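Local atomic coordinates of OxsB protein (Bacillus megaterium, PDB entry 5UL3), a protein that catalyses the oxidative ring contraction of dAMP to an oxetane aldehyde in oxetanocin A biosynthesis, using cobalamin, a [4Fe-4S] cluster and S-adenosylmethionine. Residues T60-E65 with I70-P75; R34-F39 with F45-I50. One frame throughout, in Å; residues are numbered along the deposited sequence.

Interaction 1: T60-E65 with I70-P75. With EDO (1,2-ethanediol), chain O.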
loop_
_atom_site.group_PDB
_atom_site.type_symbol
_atom_site.label_atom_id
_atom_site.label_comp_id
_atom_site.label_asym_id
_atom_site.label_seq_id
_atom_site.Cartn_x
_atom_site.Cartn_y
_atom_site.Cartn_z
ATOM N N THR A 60 12.663 23.839 -14.069
ATOM C CA THR A 60 12.874 24.880 -15.069
ATOM C C THR A 60 12.251 26.176 -14.582
ATOM O O THR A 60 11.128 26.171 -14.082
ATOM C CB THR A 60 12.228 24.499 -16.422
ATOM O OG1 THR A 60 12.720 23.234 -16.847
ATOM C CG2 THR A 60 12.567 25.547 -17.491
ATOM N N LEU A 61 12.967 27.293 -14.755
ATOM C CA LEU A 61 12.442 28.619 -14.461
ATOM C C LEU A 61 12.251 29.400 -15.758
ATOM O O LEU A 61 13.160 29.450 -16.593
ATOM C CB LEU A 61 13.393 29.378 -13.529
ATOM C CG LEU A 61 13.055 30.840 -13.273
ATOM C CD1 LEU A 61 11.738 30.974 -12.530
ATOM C CD2 LEU A 61 14.187 31.502 -12.496
ATOM N N TYR A 62 11.066 29.975 -15.930
ATOM C CA TYR A 62 10.792 30.933 -16.993
ATOM C C TYR A 62 10.719 32.320 -16.373
ATOM O O TYR A 62 9.973 32.536 -15.414
ATOM C CB TYR A 62 9.482 30.612 -17.718
ATOM C CG TYR A 62 9.444 29.208 -18.253
ATOM C CD1 TYR A 62 9.058 28.140 -17.443
ATOM C CD2 TYR A 62 9.800 28.944 -19.568
ATOM C CE1 TYR A 62 9.041 26.832 -17.951
ATOM C CE2 TYR A 62 9.778 27.657 -20.074
ATOM C CZ TYR A 62 9.399 26.611 -19.266
ATOM O OH TYR A 62 9.398 25.342 -19.796
ATOM N N VAL A 63 11.500 33.245 -16.906
ATOM C CA VAL A 63 11.418 34.648 -16.520
ATOM C C VAL A 63 10.812 35.381 -17.705
ATOM O O VAL A 63 11.435 35.473 -18.767
ATOM C CB VAL A 63 12.789 35.227 -16.145
ATOM C CG1 VAL A 63 12.616 36.623 -15.534
ATOM C CG2 VAL A 63 13.502 34.296 -15.176
ATOM N N ILE A 64 9.578 35.853 -17.548
ATOM C CA ILE A 64 8.867 36.537 -18.621
ATOM C C ILE A 64 9.126 38.032 -18.453
ATOM O O ILE A 64 8.537 38.677 -17.584
ATOM C CB ILE A 64 7.373 36.220 -18.600
ATOM C CG1 ILE A 64 7.144 34.711 -18.780
ATOM C CG2 ILE A 64 6.665 37.006 -19.689
ATOM C CD1 ILE A 64 5.685 34.316 -18.751
ATOM N N GLU A 65 10.021 38.583 -19.283
ATOM C CA GLU A 65 10.240 40.030 -19.290
ATOM C C GLU A 65 8.992 40.728 -19.801
ATOM O O GLU A 65 8.359 41.492 -19.070
ATOM C CB GLU A 65 11.444 40.408 -20.145
ATOM C CG GLU A 65 12.754 40.411 -19.393
ATOM C CD GLU A 65 13.827 41.194 -20.122
ATOM O OE1 GLU A 65 13.561 42.359 -20.488
ATOM O OE2 GLU A 65 14.928 40.644 -20.338
ATOM N N ILE A 70 11.338 36.107 -23.321
ATOM C CA ILE A 70 11.142 35.060 -22.315
ATOM C C ILE A 70 12.473 34.343 -22.099
ATOM O O ILE A 70 13.014 33.739 -23.033
ATOM C CB ILE A 70 10.057 34.055 -22.748
ATOM C CG1 ILE A 70 8.702 34.749 -22.902
ATOM C CG2 ILE A 70 9.972 32.859 -21.773
ATOM C CD1 ILE A 70 7.652 33.871 -23.544
ATOM N N HIS A 71 12.997 34.403 -20.871
ATOM C CA HIS A 71 14.216 33.685 -20.510
ATOM C C HIS A 71 13.855 32.333 -19.922
ATOM O O HIS A 71 12.896 32.227 -19.160
ATOM C CB HIS A 71 15.028 34.455 -19.473
ATOM C CG HIS A 71 15.367 35.854 -19.879
ATOM N ND1 HIS A 71 16.547 36.181 -20.510
ATOM C CD2 HIS A 71 14.683 37.011 -19.727
ATOM C CE1 HIS A 71 16.570 37.481 -20.742
ATOM N NE2 HIS A 71 15.452 38.008 -20.275
ATOM N N VAL A 72 14.648 31.317 -20.241
ATOM C CA VAL A 72 14.411 29.967 -19.740
ATOM C C VAL A 72 15.712 29.438 -19.150
ATOM O O VAL A 72 16.735 29.383 -19.846
ATOM C CB VAL A 72 13.893 29.025 -20.842
ATOM C CG1 VAL A 72 13.424 27.692 -20.227
ATOM C CG2 VAL A 72 12.757 29.684 -21.624
ATOM N N PHE A 73 15.659 29.017 -17.882
ATOM C CA PHE A 73 16.797 28.465 -17.149
ATOM C C PHE A 73 16.525 27.010 -16.795
ATOM O O PHE A 73 15.493 26.708 -16.182
ATOM C CB PHE A 73 17.041 29.236 -15.848
ATOM C CG PHE A 73 17.414 30.684 -16.051
ATOM C CD1 PHE A 73 16.436 31.666 -16.111
ATOM C CD2 PHE A 73 18.747 31.063 -16.151
ATOM C CE1 PHE A 73 16.784 33.009 -16.292
ATOM C CE2 PHE A 73 19.099 32.396 -16.334
ATOM C CZ PHE A 73 18.119 33.363 -16.402
ATOM N N SER A 74 17.457 26.125 -17.134
ATOM C CA SER A 74 17.320 24.693 -16.861
ATOM C C SER A 74 18.637 24.179 -16.299
ATOM O O SER A 74 19.431 23.556 -17.010
ATOM C CB SER A 74 16.903 23.933 -18.122
ATOM O OG SER A 74 16.742 22.554 -17.857
ATOM N N PRO A 75 18.889 24.408 -15.007
ATOM C CA PRO A 75 20.224 24.127 -14.456
ATOM C C PRO A 75 20.563 22.656 -14.374
ATOM O O PRO A 75 21.753 22.320 -14.302
ATOM C CB PRO A 75 20.173 24.757 -13.062
ATOM C CG PRO A 75 18.748 24.902 -12.734
ATOM C CD PRO A 75 17.986 25.023 -14.032
HETATM C C1 EDO O . 24.282 23.922 -15.455
HETATM O O1 EDO O . 23.546 24.546 -14.393
HETATM C C2 EDO O . 25.024 22.740 -14.839
HETATM O O2 EDO O . 25.707 21.993 -15.852
HETATM O O HOH W 1 14.136 22.360 -19.005
#
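His71 and Glu65 meet across the two segments through a side-chain hydrogen bond. The histidine side chain can be followed outward from its backbone. His71 CB lies 4.1 Å from Val63 CB. The first torsion of His71 (chi1 -55°) puts CG beside the backbone N and anti to the carbonyl carbon. From there the ring runs past Val63 O, which sits at the ring edge. His71 CD2 passes Val63 O at 3.7 Å. At the tip, His71 NE2 donates to Glu65 OE2 at 2.7 Å, and the bond is almost straight (175°). OE2 lies in the ring plane and accepts with its anti lone pair. Carboxylate and ring are nearly coplanar, 13° apart. The second ring nitrogen, ND1, is hydrogen-bonded to the hydroxyl of Tyr102. Both ring nitrogens therefore have partners, which should fix the ring's rotation.

The backbones form an antiparallel beta hairpin, strands 60-64 and 69-73, at the middle of a four-stranded sheet in the N-terminal part of the chain. Leu61 with Phe73 and Val63 with His71 are hydrogen-bonded pairs. Tyr62 with Val72 and Ile64 with Ile70 are non-hydrogen-bonded pairs.

Leu61, Val63, His71 and Phe73 share one face of the sheet. CG2 of Val63 reaches the edge of the Phe73 ring, 3.7 Å from Phe73 CE1. On the other face, Tyr62 lies alongside Val72, with Tyr62 CE2 3.6 Å from Val72 CG1. CG2 of Thr60 touches the same methyl. The Tyr62 hydroxyl is bonded to Gln151 and Asn82. At the end of the pair, one water donates to both Thr60 OG1 and Ser74 OG; these hydroxyls also bond to Asn58 O and Arg77 O.

Interaction 2: R34-F39 with F45-I50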
loop_
_atom_site.group_PDB
_atom_site.type_symbol
_atom_site.label_atom_id
_atom_site.label_comp_id
_atom_site.label_asym_id
_atom_site.label_seq_id
_atom_site.Cartn_x
_atom_site.Cartn_y
_atom_site.Cartn_z
ATOM N N ARG A 34 11.875 31.997 -3.670
ATOM C CA ARG A 34 13.327 32.113 -3.664
ATOM C C ARG A 34 13.872 32.493 -5.032
ATOM O O ARG A 34 14.951 33.093 -5.119
ATOM C CB ARG A 34 13.958 30.816 -3.175
ATOM C CG ARG A 34 13.645 30.533 -1.722
ATOM C CD ARG A 34 13.845 29.073 -1.366
ATOM N NE ARG A 34 13.353 28.772 -0.022
ATOM C CZ ARG A 34 14.108 28.293 0.959
ATOM N NH1 ARG A 34 15.399 28.052 0.749
ATOM N NH2 ARG A 34 13.570 28.047 2.147
ATOM N N CYS A 35 13.152 32.156 -6.110
ATOM C CA CYS A 35 13.591 32.581 -7.436
ATOM C C CYS A 35 13.366 34.078 -7.639
ATOM O O CYS A 35 14.204 34.760 -8.244
ATOM C CB CYS A 35 12.873 31.780 -8.524
ATOM S SG CYS A 35 13.420 30.056 -8.671
ATOM N N GLU A 36 12.243 34.605 -7.148
ATOM C CA GLU A 36 12.008 36.044 -7.241
ATOM C C GLU A 36 13.068 36.824 -6.479
ATOM O O GLU A 36 13.602 37.817 -6.986
ATOM C CB GLU A 36 10.615 36.392 -6.718
ATOM C CG GLU A 36 9.512 35.784 -7.551
ATOM C CD GLU A 36 8.353 36.730 -7.771
ATOM O OE1 GLU A 36 7.340 36.608 -7.045
ATOM O OE2 GLU A 36 8.460 37.599 -8.668
ATOM N N GLU A 37 13.402 36.374 -5.269
ATOM C CA GLU A 37 14.397 37.073 -4.463
ATOM C C GLU A 37 15.779 37.013 -5.100
ATOM O O GLU A 37 16.591 37.926 -4.905
ATOM C CB GLU A 37 14.405 36.487 -3.051
ATOM C CG GLU A 37 13.056 36.646 -2.352
ATOM C CD GLU A 37 12.981 35.979 -0.985
ATOM O OE1 GLU A 37 13.710 34.987 -0.748
ATOM O OE2 GLU A 37 12.177 36.451 -0.148
ATOM N N LEU A 38 16.059 35.965 -5.873
ATOM C CA LEU A 38 17.347 35.850 -6.545
ATOM C C LEU A 38 17.435 36.773 -7.757
ATOM O O LEU A 38 18.512 37.298 -8.067
ATOM C CB LEU A 38 17.584 34.400 -6.966
ATOM C CG LEU A 38 18.651 34.160 -8.033
ATOM C CD1 LEU A 38 20.042 34.475 -7.504
ATOM C CD2 LEU A 38 18.595 32.734 -8.605
ATOM N N PHE A 39 16.322 36.982 -8.457
ATOM C CA PHE A 39 16.347 37.812 -9.653
ATOM C C PHE A 39 16.073 39.279 -9.357
ATOM O O PHE A 39 16.483 40.146 -10.142
ATOM C CB PHE A 39 15.362 37.263 -10.693
ATOM C CG PHE A 39 15.947 36.159 -11.532
ATOM C CD1 PHE A 39 15.980 34.857 -11.064
ATOM C CD2 PHE A 39 16.499 36.430 -12.774
ATOM C CE1 PHE A 39 16.548 33.850 -11.827
ATOM C CE2 PHE A 39 17.060 35.430 -13.536
ATOM C CZ PHE A 39 17.081 34.133 -13.062
ATOM N N PHE A 45 18.059 44.062 -14.019
ATOM C CA PHE A 45 17.133 43.094 -14.594
ATOM C C PHE A 45 15.749 43.308 -13.995
ATOM O O PHE A 45 15.566 43.158 -12.781
ATOM C CB PHE A 45 17.602 41.658 -14.337
ATOM C CG PHE A 45 16.923 40.630 -15.200
ATOM C CD1 PHE A 45 15.999 41.005 -16.167
ATOM C CD2 PHE A 45 17.211 39.283 -15.045
ATOM C CE1 PHE A 45 15.374 40.057 -16.958
ATOM C CE2 PHE A 45 16.591 38.331 -15.835
ATOM C CZ PHE A 45 15.670 38.720 -16.791
ATOM N N ASP A 46 14.772 43.663 -14.826
ATOM C CA ASP A 46 13.383 43.712 -14.403
ATOM C C ASP A 46 12.549 42.793 -15.285
ATOM O O ASP A 46 12.821 42.635 -16.481
ATOM C CB ASP A 46 12.817 45.136 -14.443
ATOM C CG ASP A 46 11.522 45.269 -13.653
ATOM O OD1 ASP A 46 11.558 45.108 -12.411
ATOM O OD2 ASP A 46 10.467 45.526 -14.275
ATOM N N TYR A 47 11.533 42.181 -14.677
ATOM C CA TYR A 47 10.711 41.180 -15.337
ATOM C C TYR A 47 9.269 41.352 -14.889
ATOM O O TYR A 47 8.989 41.971 -13.860
ATOM C CB TYR A 47 11.203 39.759 -15.023
ATOM C CG TYR A 47 11.083 39.380 -13.560
ATOM C CD1 TYR A 47 9.911 38.827 -13.056
ATOM C CD2 TYR A 47 12.141 39.584 -12.681
ATOM C CE1 TYR A 47 9.795 38.490 -11.717
ATOM C CE2 TYR A 47 12.037 39.241 -11.344
ATOM C CZ TYR A 47 10.864 38.698 -10.865
ATOM O OH TYR A 47 10.753 38.362 -9.531
ATOM N N LYS A 48 8.352 40.771 -15.660
ATOM C CA LYS A 48 6.933 40.894 -15.343
ATOM C C LYS A 48 6.417 39.730 -14.504
ATOM O O LYS A 48 5.699 39.945 -13.523
ATOM C CB LYS A 48 6.111 41.025 -16.627
ATOM C CG LYS A 48 6.092 42.443 -17.188
ATOM C CD LYS A 48 4.989 42.622 -18.220
ATOM C CE LYS A 48 4.728 44.101 -18.492
ATOM N NZ LYS A 48 3.591 44.290 -19.437
ATOM N N ARG A 49 6.751 38.495 -14.866
ATOM C CA ARG A 49 6.316 37.370 -14.050
ATOM C C ARG A 49 7.270 36.203 -14.251
ATOM O O ARG A 49 8.071 36.181 -15.189
ATOM C CB ARG A 49 4.863 36.972 -14.359
ATOM C CG ARG A 49 4.623 36.395 -15.738
ATOM C CD ARG A 49 3.139 36.085 -15.934
ATOM N NE ARG A 49 2.911 34.972 -16.856
ATOM C CZ ARG A 49 2.770 33.698 -16.483
ATOM N NH1 ARG A 49 2.562 32.760 -17.400
ATOM N NH2 ARG A 49 2.835 33.356 -15.200
ATOM N N ILE A 50 7.210 35.250 -13.319
ATOM C CA ILE A 50 8.019 34.045 -13.403
ATOM C C ILE A 50 7.112 32.835 -13.231
ATOM O O ILE A 50 6.011 32.922 -12.684
ATOM C CB ILE A 50 9.162 33.995 -12.366
ATOM C CG1 ILE A 50 8.607 33.958 -10.947
ATOM C CG2 ILE A 50 10.118 35.163 -12.543
ATOM C CD1 ILE A 50 9.519 33.237 -9.993
#
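A helix-to-strand connection in the N-terminal region brings the last turns of helix 28-39 against residues 45-50, where Tyr47 meets Glu36 and Phe39. The Tyr47 hydroxyl donates to Glu36 OE2, with Tyr47 OH and Glu36 OE2 2.6 Å apart. It comes from the anti side of the carboxylate, 19° out of its plane. The two side chains cross at about a right angle, and carboxylate and ring planes are 54° apart. The glutamate chain is bent at chi2, which turns its carboxylate toward the tyrosine. Nearer the backbone, Glu36 CG lies 3.5 Å from CD1 of Ile50. Ile50 CD1 also touches Cys35 CB at 3.9 Å.

CB of Phe39 approaches CE2 of Tyr47 at 3.9 Å. The rings of Phe39 and Phe45 touch along their rims and do not stack. CD2 of Phe39 is 3.6 Å from CE2 of Phe45. The ring centroids of Phe39 and Phe45 are 5.8 Å apart and the planes are turned by 68°. Tyr13 stacks on the Phe39 ring, tying helix 7-21 into the same aromatic group. His71 meets Phe45 edge to face. Just before Ile50, Lys48 and Arg49 both face Ile64. This doubled residue opposite a single one is a classic beta bulge at the start of an edge strand.

The centres of the two interactions lie about 10 Å apart, away from the annotated sites. Along the chain, both segments of interaction 2 come before those of interaction 1. Strand 49-53, which begins in interaction 2, pairs antiparallel with strand 60-64 of interaction 1. The direct links include two probable backbone hydrogen bonds, Ile64 N to Arg49 O and Lys48 N to Ile64 O. Leu61 also packs on Phe39, so helix 28-39 lies against the sheet that the hairpin helps form. Both belong to the N-terminal helix-and-sheet region, probably the domain of unknown function that precedes the cobalamin-binding Rossmann fold.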